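Local coordinates for protein Dye-decolorizing peroxidase (Irpex lacteus, PDB 7D8M) that binds heme b and probably acts as a peroxidase that uses hydrogen peroxide to oxidise substrates such as dyes, at residues Ile16-Lys21 and Pro180-Pro185; Ser175-Pro180 and Gly195-Gly200; Ala190-Gly195 and Thr330-Arg335; Ser202-Met207 and Tyr365-Gly370. All blocks are in the same frame, centred on the assembly; numbering follows the deposited sequence.

Contact 1: residues Ile16-Lys21 and Pro180-Pro185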
# COMPACT_ATOMS: atom_id res chain seq x y z
N ILE A 16 -10.20 -2.73 5.15
CA ILE A 16 -10.31 -1.97 3.91
C ILE A 16 -10.30 -0.47 4.18
O ILE A 16 -9.56 0.29 3.53
CB ILE A 16 -11.59 -2.37 3.14
CG1 ILE A 16 -11.63 -3.89 2.90
CG2 ILE A 16 -11.70 -1.55 1.84
CD1 ILE A 16 -12.98 -4.40 2.38
N LEU A 17 -11.13 -0.03 5.11
CA LEU A 17 -11.45 1.39 5.20
C LEU A 17 -10.72 2.10 6.32
O LEU A 17 -10.24 3.22 6.13
CB LEU A 17 -12.96 1.59 5.37
CG LEU A 17 -13.45 3.04 5.47
CD1 LEU A 17 -13.09 3.81 4.21
CD2 LEU A 17 -14.95 3.05 5.70
N VAL A 18 -10.63 1.47 7.49
CA VAL A 18 -9.96 2.09 8.62
C VAL A 18 -8.61 1.46 8.88
O VAL A 18 -7.73 2.14 9.45
CB VAL A 18 -10.84 2.04 9.88
CG1 VAL A 18 -12.10 2.83 9.64
CG2 VAL A 18 -11.19 0.61 10.25
N GLY A 19 -8.39 0.24 8.44
CA GLY A 19 -7.18 -0.45 8.82
C GLY A 19 -7.33 -1.11 10.18
O GLY A 19 -8.06 -0.64 11.06
N MET A 20 -6.63 -2.23 10.34
CA MET A 20 -6.63 -2.94 11.61
C MET A 20 -5.90 -2.16 12.69
O MET A 20 -6.26 -2.26 13.87
CB MET A 20 -6.00 -4.33 11.43
CG MET A 20 -6.88 -5.29 10.66
SD MET A 20 -6.27 -6.99 10.70
CE MET A 20 -7.52 -7.77 9.68
N LYS A 21 -4.89 -1.37 12.32
CA LYS A 21 -4.16 -0.51 13.25
C LYS A 21 -3.63 -1.27 14.45
O LYS A 21 -3.51 -0.73 15.56
CB LYS A 21 -5.00 0.70 13.68
CG LYS A 21 -5.52 1.61 12.55
CD LYS A 21 -4.72 1.48 11.23
CE LYS A 21 -3.22 1.80 11.35
NZ LYS A 21 -2.43 0.98 10.35
N PRO A 180 -17.34 10.28 1.65
CA PRO A 180 -18.29 11.23 2.24
C PRO A 180 -19.04 10.63 3.43
O PRO A 180 -19.45 9.47 3.41
CB PRO A 180 -19.24 11.54 1.09
CG PRO A 180 -18.45 11.27 -0.14
CD PRO A 180 -17.52 10.14 0.20
N GLY A 181 -19.21 11.45 4.47
CA GLY A 181 -20.00 11.05 5.62
C GLY A 181 -19.27 10.21 6.65
O GLY A 181 -19.83 9.97 7.73
N PHE A 182 -18.05 9.76 6.36
CA PHE A 182 -17.31 8.91 7.28
C PHE A 182 -16.39 9.79 8.10
O PHE A 182 -15.32 10.20 7.64
CB PHE A 182 -16.53 7.85 6.51
CG PHE A 182 -15.97 6.76 7.37
CD1 PHE A 182 -16.82 5.90 8.05
CD2 PHE A 182 -14.60 6.60 7.52
CE1 PHE A 182 -16.31 4.89 8.86
CE2 PHE A 182 -14.09 5.59 8.32
CZ PHE A 182 -14.95 4.73 8.99
N GLY A 183 -16.80 10.09 9.33
CA GLY A 183 -16.00 10.95 10.17
C GLY A 183 -15.78 12.31 9.53
O GLY A 183 -16.53 12.76 8.66
N THR A 184 -14.72 12.98 9.98
CA THR A 184 -14.37 14.30 9.47
C THR A 184 -13.07 14.22 8.69
O THR A 184 -12.05 13.78 9.24
CB THR A 184 -14.24 15.31 10.61
OG1 THR A 184 -15.42 15.28 11.42
CG2 THR A 184 -14.06 16.72 10.04
N PRO A 185 -13.06 14.65 7.42
CA PRO A 185 -11.82 14.59 6.64
C PRO A 185 -10.79 15.56 7.19
O PRO A 185 -11.12 16.65 7.65
CB PRO A 185 -12.27 14.99 5.23
CG PRO A 185 -13.76 14.91 5.24
CD PRO A 185 -14.18 15.19 6.64
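Leu17 and Val18 meet the ring of Phe182 through carbon atoms alone, and the turn behind them is tied by a hydrogen bond from Met20 N to Asp15 OD1. In this alpha+beta fold of the DyP peroxidases, the short helix 14-17 ends here just ahead of strand 24-32, while residues 180-185 belong to the long loop between strand 147-156 and helix 194-197. Phe182 bridges the two segments. A chi1 of -168° swings its ring away from its own backbone N and out toward the helix end, where it takes Leu17 over one face. The methyl CD2 of Leu17 sits 3.7 Å from the centroid of the Phe182 ring and only 11° off the ring normal, which makes it a well-centred CH-pi contact. Leucine suits the place because its forked end delivers a single methyl to the middle of the pi cloud. Val18 arrives differently: its CG1 lies at the ring edge, in the ring plane, 3.5 Å from Phe182 CZ. The ring is thus held from two directions, which should limit both its tilt and its shift. Phe9 meets the same ring at about 50°, and Leu17 also touches Phe9 and Val53, while Val18 leans on Ile56 and Ile57 of helix 53-57. Gly19 then lets the chain leave the helix with phi 83°, angles at which a CB would press on the carbonyl O of Val18 and fall 2.9 Å from Lys21 CD.

Contact 2: residues Ser175-Pro180 and Gly195-Gly200. With HEM (protoporphyrin IX containing Fe), chain B.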
# COMPACT_ATOMS: atom_id res chain seq x y z
N SER A 175 -1.31 9.94 4.46
CA SER A 175 -2.29 10.36 3.46
C SER A 175 -3.02 9.14 2.88
O SER A 175 -2.41 8.31 2.20
CB SER A 175 -1.60 11.15 2.35
OG SER A 175 -2.55 11.63 1.42
N ASN A 176 -4.32 9.06 3.14
CA ASN A 176 -5.18 8.05 2.54
C ASN A 176 -6.53 8.69 2.25
O ASN A 176 -6.99 9.54 3.02
CB ASN A 176 -5.40 6.83 3.44
CG ASN A 176 -4.23 5.91 3.45
OD1 ASN A 176 -3.92 5.27 2.44
ND2 ASN A 176 -3.55 5.84 4.59
N PRO A 177 -7.20 8.28 1.18
CA PRO A 177 -8.52 8.84 0.89
C PRO A 177 -9.54 8.37 1.91
O PRO A 177 -9.39 7.34 2.57
CB PRO A 177 -8.85 8.27 -0.50
CG PRO A 177 -8.17 6.92 -0.48
CD PRO A 177 -6.86 7.18 0.25
N THR A 178 -10.61 9.16 2.04
CA THR A 178 -11.77 8.75 2.80
C THR A 178 -13.00 8.94 1.92
O THR A 178 -12.90 9.28 0.74
CB THR A 178 -11.88 9.52 4.12
OG1 THR A 178 -12.86 8.87 4.96
CG2 THR A 178 -12.28 10.96 3.86
N ILE A 179 -14.18 8.69 2.49
CA ILE A 179 -15.43 8.74 1.73
C ILE A 179 -16.35 9.76 2.39
O ILE A 179 -16.17 10.11 3.58
CB ILE A 179 -16.09 7.35 1.61
CG1 ILE A 179 -16.39 6.77 2.99
CG2 ILE A 179 -15.20 6.41 0.82
CD1 ILE A 179 -17.15 5.45 2.94
N PRO A 180 -17.34 10.28 1.65
CA PRO A 180 -18.29 11.23 2.24
C PRO A 180 -19.04 10.63 3.43
O PRO A 180 -19.45 9.47 3.41
CB PRO A 180 -19.24 11.54 1.09
CG PRO A 180 -18.45 11.27 -0.14
CD PRO A 180 -17.52 10.14 0.20
N GLY A 195 -17.41 4.42 -4.57
CA GLY A 195 -17.12 3.41 -5.58
C GLY A 195 -15.69 3.38 -6.08
O GLY A 195 -15.37 2.50 -6.88
N ILE A 196 -14.83 4.31 -5.65
CA ILE A 196 -13.41 4.19 -5.98
C ILE A 196 -12.75 3.16 -5.07
O ILE A 196 -11.75 2.54 -5.45
CB ILE A 196 -12.71 5.56 -5.89
CG1 ILE A 196 -13.39 6.57 -6.81
CG2 ILE A 196 -11.22 5.48 -6.25
CD1 ILE A 196 -13.45 6.13 -8.26
N ILE A 197 -13.30 2.95 -3.88
CA ILE A 197 -12.77 1.99 -2.93
C ILE A 197 -13.58 0.70 -2.91
O ILE A 197 -13.02 -0.39 -2.88
CB ILE A 197 -12.70 2.61 -1.52
CG1 ILE A 197 -11.82 3.87 -1.51
CG2 ILE A 197 -12.27 1.55 -0.47
CD1 ILE A 197 -10.47 3.73 -2.24
N PHE A 198 -14.91 0.82 -2.92
CA PHE A 198 -15.81 -0.31 -2.71
C PHE A 198 -16.52 -0.66 -4.01
O PHE A 198 -17.22 0.18 -4.59
CB PHE A 198 -16.84 0.01 -1.63
CG PHE A 198 -16.25 0.26 -0.28
CD1 PHE A 198 -15.69 -0.77 0.46
CD2 PHE A 198 -16.25 1.53 0.27
CE1 PHE A 198 -15.15 -0.54 1.70
CE2 PHE A 198 -15.71 1.77 1.51
CZ PHE A 198 -15.16 0.73 2.23
N THR A 199 -16.36 -1.91 -4.45
CA THR A 199 -17.05 -2.37 -5.64
C THR A 199 -18.56 -2.29 -5.44
O THR A 199 -19.08 -2.59 -4.36
CB THR A 199 -16.63 -3.80 -5.98
OG1 THR A 199 -16.81 -4.63 -4.82
CG2 THR A 199 -15.16 -3.83 -6.40
N GLY A 200 -19.26 -1.86 -6.49
CA GLY A 200 -20.70 -1.77 -6.47
C GLY A 200 -21.26 -0.49 -5.89
O GLY A 200 -22.46 -0.26 -6.01
CHA HEM B . 3.08 7.60 0.51
CHB HEM B . 6.97 4.94 1.63
CHC HEM B . 5.57 1.60 -1.62
CHD HEM B . 1.97 4.51 -3.07
C1A HEM B . 4.24 7.17 1.11
C2A HEM B . 4.93 7.83 2.21
C3A HEM B . 6.00 7.08 2.52
C4A HEM B . 6.02 5.93 1.64
CMA HEM B . 7.05 7.34 3.61
CAA HEM B . 4.47 9.15 2.88
CBA HEM B . 3.51 8.86 4.03
CGA HEM B . 2.06 9.09 3.62
O1A HEM B . 1.80 10.04 2.84
O2A HEM B . 1.17 8.34 4.10
C1B HEM B . 6.90 3.79 0.87
C2B HEM B . 7.80 2.66 0.99
C3B HEM B . 7.41 1.75 0.08
C4B HEM B . 6.26 2.26 -0.62
CMB HEM B . 9.00 2.62 1.98
CAB HEM B . 8.00 0.34 -0.22
CBB HEM B . 8.77 -0.33 0.64
C1C HEM B . 4.51 2.11 -2.35
C2C HEM B . 3.89 1.51 -3.52
C3C HEM B . 2.89 2.32 -3.92
C4C HEM B . 2.86 3.46 -3.03
CMC HEM B . 4.35 0.16 -4.12
CAC HEM B . 1.92 2.17 -5.12
CBC HEM B . 2.20 1.45 -6.22
C1D HEM B . 1.88 5.53 -2.15
C2D HEM B . 0.80 6.49 -2.01
C3D HEM B . 1.11 7.34 -1.03
C4D HEM B . 2.40 6.96 -0.51
CMD HEM B . -0.49 6.55 -2.84
CAD HEM B . 0.25 8.52 -0.55
CBD HEM B . 0.61 9.75 -1.39
CGD HEM B . -0.27 10.94 -1.06
O1D HEM B . 0.26 12.08 -1.00
O2D HEM B . -1.50 10.75 -0.84
NA HEM B . 4.93 6.03 0.79
NB HEM B . 5.97 3.52 -0.12
NC HEM B . 3.87 3.30 -2.09
ND HEM B . 2.84 5.83 -1.20
FE HEM B . 4.51 4.73 -0.77
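Ile179 approaches the ring of Phe198 from its edge: the methyl CD1 lies near the ring plane, 4.2 Å from Phe198 CE2. One face of that ring is covered by its own neighbour in sequence, since Ile197 CG2 stands 3.9 Å above the plane of the Phe198 ring, over its centre. One edge and one face are thus met by two different isoleucines. In this DyP-type peroxidase fold the contact packs an extended part of the loop that leaves the heme site, residues 175-180, against the short helix 194-197 and the Phe198 that follows it. In the extended segment Pro177 and Ile179 point toward the helix, whereas Thr178 points away and its backbone is bonded to Ala190 and Val192. Ile179 reaches the ring because its CG1 branch runs straight out, with CD1 anti to CA (chi2 175°). Ile197 turns its other branch to the second partner, so that its CD1 comes within 4.3 Å of Pro177 CG. These are loose apolar contacts between buried groups, suited to branched aliphatics and a rigid proline, and Ile334 of strand 334-340 touches both Pro177 and Ile197. At the other end of residues 175-180 the character changes from apolar to polar. Ser175 belongs to the heme b site and binds both propionates: its backbone N donates to HEM O2A with an N-H...O angle of 163°, and Asn289 ND2 is a further partner of its hydroxyl. With OG anti to the backbone N (chi1 -176°), Ser175 OG gives a short 2.6 Å bond to HEM O2D.

Contact 3: residues Ala190-Gly195 and Thr330-Arg335. With HEM (protoporphyrin IX containing Fe), chain B; OXY (oxygen molecule), chain C.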
# COMPACT_ATOMS: atom_id res chain seq x y z
N ALA A 190 -7.99 13.47 0.73
CA ALA A 190 -8.87 13.22 -0.41
C ALA A 190 -10.19 12.63 0.07
O ALA A 190 -10.22 11.71 0.89
CB ALA A 190 -8.21 12.29 -1.41
N VAL A 191 -11.30 13.17 -0.45
CA VAL A 191 -12.62 12.61 -0.21
C VAL A 191 -13.14 12.10 -1.55
O VAL A 191 -13.50 12.89 -2.43
CB VAL A 191 -13.59 13.63 0.41
CG1 VAL A 191 -14.82 12.93 0.94
CG2 VAL A 191 -12.90 14.41 1.51
N VAL A 192 -13.16 10.79 -1.73
CA VAL A 192 -13.47 10.21 -3.02
C VAL A 192 -14.83 9.53 -2.95
O VAL A 192 -15.33 9.19 -1.87
CB VAL A 192 -12.37 9.23 -3.48
CG1 VAL A 192 -11.01 9.89 -3.33
CG2 VAL A 192 -12.43 7.93 -2.65
N ASP A 193 -15.46 9.36 -4.12
CA ASP A 193 -16.72 8.64 -4.19
C ASP A 193 -16.53 7.23 -3.63
O ASP A 193 -15.48 6.61 -3.86
CB ASP A 193 -17.22 8.56 -5.63
CG ASP A 193 -17.63 9.92 -6.19
OD1 ASP A 193 -18.49 10.58 -5.58
OD2 ASP A 193 -17.09 10.31 -7.24
N PRO A 194 -17.51 6.69 -2.90
CA PRO A 194 -17.33 5.35 -2.31
C PRO A 194 -16.98 4.28 -3.32
O PRO A 194 -16.28 3.32 -2.97
CB PRO A 194 -18.68 5.08 -1.63
CG PRO A 194 -19.26 6.41 -1.36
CD PRO A 194 -18.78 7.31 -2.49
N GLY A 195 -17.41 4.42 -4.57
CA GLY A 195 -17.12 3.41 -5.58
C GLY A 195 -15.69 3.38 -6.08
O GLY A 195 -15.37 2.50 -6.88
N THR A 330 -10.22 9.10 -9.63
CA THR A 330 -10.18 7.72 -10.10
C THR A 330 -9.04 6.90 -9.52
O THR A 330 -9.15 5.67 -9.38
CB THR A 330 -10.07 7.75 -11.63
OG1 THR A 330 -11.04 8.67 -12.14
CG2 THR A 330 -10.27 6.37 -12.24
N PHE A 331 -7.92 7.55 -9.20
CA PHE A 331 -6.66 6.87 -8.96
C PHE A 331 -6.21 6.93 -7.49
O PHE A 331 -5.05 6.66 -7.19
CB PHE A 331 -5.59 7.45 -9.89
CG PHE A 331 -6.05 7.58 -11.32
CD1 PHE A 331 -6.21 6.45 -12.12
CD2 PHE A 331 -6.36 8.82 -11.86
CE1 PHE A 331 -6.65 6.56 -13.44
CE2 PHE A 331 -6.80 8.95 -13.18
CZ PHE A 331 -6.95 7.81 -13.97
N HIS A 332 -7.12 7.26 -6.58
CA HIS A 332 -6.82 7.16 -5.16
C HIS A 332 -7.08 5.74 -4.66
O HIS A 332 -7.91 5.02 -5.21
CB HIS A 332 -7.65 8.17 -4.38
CG HIS A 332 -7.28 9.59 -4.68
ND1 HIS A 332 -6.50 10.36 -3.84
CD2 HIS A 332 -7.57 10.38 -5.75
CE1 HIS A 332 -6.33 11.56 -4.38
NE2 HIS A 332 -6.97 11.60 -5.53
N ALA A 333 -6.33 5.35 -3.62
CA ALA A 333 -6.47 4.02 -3.03
C ALA A 333 -5.93 4.08 -1.61
O ALA A 333 -5.14 4.97 -1.27
CB ALA A 333 -5.74 2.96 -3.85
N ILE A 334 -6.36 3.13 -0.78
CA ILE A 334 -6.03 3.13 0.64
C ILE A 334 -4.92 2.12 0.91
O ILE A 334 -5.05 0.93 0.59
CB ILE A 334 -7.26 2.80 1.50
CG1 ILE A 334 -8.31 3.92 1.40
CG2 ILE A 334 -6.85 2.56 2.94
CD1 ILE A 334 -9.64 3.55 2.03
N ARG A 335 -3.84 2.58 1.53
CA ARG A 335 -2.75 1.70 1.94
C ARG A 335 -2.94 1.28 3.40
O ARG A 335 -3.31 2.10 4.25
CB ARG A 335 -1.40 2.41 1.76
CG ARG A 335 -1.06 2.75 0.30
CD ARG A 335 0.07 3.79 0.18
NE ARG A 335 -0.30 5.04 0.81
CZ ARG A 335 0.39 5.60 1.79
NH1 ARG A 335 1.51 5.03 2.23
NH2 ARG A 335 -0.03 6.73 2.35
CHA HEM B . 3.08 7.60 0.51
CHB HEM B . 6.97 4.94 1.63
CHC HEM B . 5.57 1.60 -1.62
CHD HEM B . 1.97 4.51 -3.07
C1A HEM B . 4.24 7.17 1.11
C2A HEM B . 4.93 7.83 2.21
C3A HEM B . 6.00 7.08 2.52
C4A HEM B . 6.02 5.93 1.64
CMA HEM B . 7.05 7.34 3.61
CAA HEM B . 4.47 9.15 2.88
CBA HEM B . 3.51 8.86 4.03
CGA HEM B . 2.06 9.09 3.62
O1A HEM B . 1.80 10.04 2.84
O2A HEM B . 1.17 8.34 4.10
C1B HEM B . 6.90 3.79 0.87
C2B HEM B . 7.80 2.66 0.99
C3B HEM B . 7.41 1.75 0.08
C4B HEM B . 6.26 2.26 -0.62
CMB HEM B . 9.00 2.62 1.98
CAB HEM B . 8.00 0.34 -0.22
CBB HEM B . 8.77 -0.33 0.64
C1C HEM B . 4.51 2.11 -2.35
C2C HEM B . 3.89 1.51 -3.52
C3C HEM B . 2.89 2.32 -3.92
C4C HEM B . 2.86 3.46 -3.03
CMC HEM B . 4.35 0.16 -4.12
CAC HEM B . 1.92 2.17 -5.12
CBC HEM B . 2.20 1.45 -6.22
C1D HEM B . 1.88 5.53 -2.15
C2D HEM B . 0.80 6.49 -2.01
C3D HEM B . 1.11 7.34 -1.03
C4D HEM B . 2.40 6.96 -0.51
CMD HEM B . -0.49 6.55 -2.84
CAD HEM B . 0.25 8.52 -0.55
CBD HEM B . 0.61 9.75 -1.39
CGD HEM B . -0.27 10.94 -1.06
O1D HEM B . 0.26 12.08 -1.00
O2D HEM B . -1.50 10.75 -0.84
NA HEM B . 4.93 6.03 0.79
NB HEM B . 5.97 3.52 -0.12
NC HEM B . 3.87 3.30 -2.09
ND HEM B . 2.84 5.83 -1.20
FE HEM B . 4.51 4.73 -0.77
O1 OXY C . 2.52 1.90 2.69
O2 OXY C . 3.45 2.67 2.44
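His332 packs against Ala190 and Val192 just before strand 334-340, an outer strand of the four-stranded antiparallel sheet that flanks the heme in this peroxidase fold. Its CB meets the valine first, 3.9 Å from Val192 CG1, and CG lies almost as near the same methyl. The two side chains meet at a slant. From there the ring, placed by a chi1 of -66° with CG anti to the carbonyl carbon, passes on to the alanine: His332 ND1 is 3.5 Å from Ala190 CB, and CE1 follows at a similar distance. A small alanine suits this close approach, and a branched valine fills the space beside the ring's root. At the tip, NE2 is hydrogen-bonded to Glu322 OE1, which fixes the rotation of the imidazole, while the ring also touches Asn317 of the heme site.

Three residues on, Arg335 belongs to the heme pocket. Its guanidinium lies face-on over the porphyrin, with HEM C4D 3.3 Å above its plane, over the centre. At the edge of the group, Arg335 NH2 donates to the propionate atom HEM O2A at 2.7 Å and 161°, and is bonded to Ser175 O as well. NH1 forms a salt bridge with Asp172 OD1. Putting a leucine in place of Arg335 would probably leave the propionate and Asp172 each without this partner. Atom O2 of the bound dioxygen, probably from the crystallisation liquor, lies at the edge of the guanidinium near its plane, with a weak 3.1 Å bond from Arg335 NH1 to OXY O2.

Contact 4: residues Ser202-Met207 and Tyr365-Gly370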
# COMPACT_ATOMS: atom_id res chain seq x y z
N SER A 202 -21.11 3.96 -5.25
CA SER A 202 -21.38 5.07 -6.17
C SER A 202 -20.15 5.46 -6.99
O SER A 202 -19.06 5.67 -6.44
CB SER A 202 -21.90 6.28 -5.40
OG SER A 202 -21.73 7.47 -6.17
N LYS A 203 -20.36 5.58 -8.30
CA LYS A 203 -19.32 5.90 -9.28
C LYS A 203 -18.25 4.81 -9.38
O LYS A 203 -17.11 5.08 -9.75
CB LYS A 203 -18.68 7.27 -9.00
CG LYS A 203 -19.25 8.40 -9.85
CD LYS A 203 -20.55 8.95 -9.29
CE LYS A 203 -20.87 10.33 -9.86
NZ LYS A 203 -21.61 10.31 -11.17
N ASP A 204 -18.62 3.57 -9.08
CA ASP A 204 -17.78 2.43 -9.46
C ASP A 204 -17.60 2.46 -10.98
O ASP A 204 -18.59 2.40 -11.72
CB ASP A 204 -18.45 1.12 -9.01
CG ASP A 204 -17.63 -0.12 -9.34
OD1 ASP A 204 -16.59 -0.02 -10.02
OD2 ASP A 204 -18.03 -1.23 -8.91
N PRO A 205 -16.36 2.56 -11.49
CA PRO A 205 -16.17 2.63 -12.95
C PRO A 205 -16.68 1.41 -13.69
O PRO A 205 -16.95 1.50 -14.90
CB PRO A 205 -14.65 2.78 -13.11
CG PRO A 205 -14.19 3.32 -11.78
CD PRO A 205 -15.08 2.66 -10.77
N VAL A 206 -16.80 0.26 -13.02
CA VAL A 206 -17.49 -0.91 -13.57
C VAL A 206 -18.96 -0.72 -13.21
O VAL A 206 -19.44 -1.16 -12.16
CB VAL A 206 -16.92 -2.22 -13.04
CG1 VAL A 206 -17.76 -3.41 -13.51
CG2 VAL A 206 -15.48 -2.40 -13.46
N MET A 207 -19.69 -0.04 -14.10
CA MET A 207 -21.11 0.15 -13.87
C MET A 207 -21.87 -1.17 -13.96
O MET A 207 -22.96 -1.29 -13.39
CB MET A 207 -21.65 1.18 -14.86
CG MET A 207 -20.92 2.52 -14.75
SD MET A 207 -21.39 3.77 -15.96
CE MET A 207 -21.76 5.15 -14.88
N TYR A 365 -5.88 -1.04 -1.12
CA TYR A 365 -7.27 -1.35 -1.45
C TYR A 365 -7.82 -0.36 -2.46
O TYR A 365 -7.54 0.84 -2.38
CB TYR A 365 -8.15 -1.32 -0.20
CG TYR A 365 -7.87 -2.40 0.81
CD1 TYR A 365 -8.45 -3.66 0.69
CD2 TYR A 365 -7.06 -2.15 1.91
CE1 TYR A 365 -8.22 -4.65 1.65
CE2 TYR A 365 -6.83 -3.14 2.88
CZ TYR A 365 -7.41 -4.39 2.74
OH TYR A 365 -7.17 -5.37 3.70
N GLN A 366 -8.65 -0.85 -3.38
CA GLN A 366 -9.27 -0.04 -4.42
C GLN A 366 -10.31 -0.88 -5.14
O GLN A 366 -10.21 -2.11 -5.18
CB GLN A 366 -8.25 0.49 -5.44
CG GLN A 366 -7.47 -0.61 -6.16
CD GLN A 366 -6.23 -1.06 -5.40
OE1 GLN A 366 -5.22 -0.36 -5.37
NE2 GLN A 366 -6.30 -2.23 -4.77
N SER A 367 -11.29 -0.21 -5.74
CA SER A 367 -12.32 -0.92 -6.49
C SER A 367 -11.83 -1.41 -7.84
O SER A 367 -12.41 -2.36 -8.39
CB SER A 367 -13.55 -0.02 -6.68
OG SER A 367 -13.30 1.00 -7.65
N VAL A 368 -10.78 -0.81 -8.40
CA VAL A 368 -10.21 -1.22 -9.68
C VAL A 368 -8.70 -1.28 -9.50
O VAL A 368 -8.06 -0.24 -9.32
CB VAL A 368 -10.60 -0.27 -10.82
CG1 VAL A 368 -9.97 -0.73 -12.15
CG2 VAL A 368 -12.11 -0.18 -10.95
N ILE A 369 -8.14 -2.49 -9.55
CA ILE A 369 -6.69 -2.64 -9.41
C ILE A 369 -5.96 -1.75 -10.41
O ILE A 369 -4.99 -1.07 -10.06
CB ILE A 369 -6.29 -4.11 -9.58
CG1 ILE A 369 -6.91 -4.95 -8.45
CG2 ILE A 369 -4.78 -4.30 -9.54
CD1 ILE A 369 -6.49 -6.40 -8.49
N GLY A 370 -6.43 -1.73 -11.66
CA GLY A 370 -5.77 -0.98 -12.71
C GLY A 370 -5.76 0.51 -12.50
O GLY A 370 -4.92 1.20 -13.09
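Asp204 holds its carboxylate opposite its own backbone N (chi1 -179°), which carries the group toward Ser367, while Ser367 sets OG between its backbone N and carbonyl carbon (chi1 73°). The oxygens still stop 4.2 Å apart, Asp204 OD1 from Ser367 OG, too far for a bond, and each is engaged elsewhere. OD1 accepts from Val206 N at 3.0 Å and 151°, closing an Asx turn; the N-H comes from well above the carboxylate plane. OD2 of Asp204 is shared between a salt bridge to Arg209 NE and a hydrogen bond from Gly200 N. Aspartate suits this buried place because its two oxygens can serve three donors around one bend of the loop. Replacing Asp204 by an alanine would take away those acceptors and is likely to leave Arg209 without its charged mate and the turn at Val206 freer to open. Ser367 OG, for its part, bonds to Gly195 O. Beside these polar groups runs an apolar seam: the Pro205 ring lies alongside a Val368 methyl, the two side chains running antiparallel, with Pro205 CD 4.1 Å from Val368 CG2. Pro205 CD also lies 4.0 Å from Ser367 OG. Pro205, a solvent-exposed residue, stiffens the bend and covers part of Val368. The contact is structural packing: it fastens the loop between helix 194-197 and strand 217-226 to the end of strand 359-366, which runs in its antiparallel sheet between 334-340 and 217-226.

How the contacts relate
Contacts 2 and 3 share Gly195 of helix 194-197; contact 4 is bonded to that helix by Ser367 OG, 2.7 Å from Gly195 O, and contact 1 packs on it from outside. With centres about 4 Å apart, contacts 2 and 3 are joined by Thr178 N to Ala190 O and Asn176 OD1 to Arg335 N, each 2.8 Å, and both reach the heme. The centre of contact 4 lies about 9 Å from each of theirs, its Val368 side chain about 14 Å from the heme. Contact 1, away from the heme site, shares Pro180 with contact 2; Ile16 CG2 is 3.6 Å from Phe198 CE1. Contacts 3 and 4 also meet in one sheet, Ile334 O 2.7 Å from Tyr365 N.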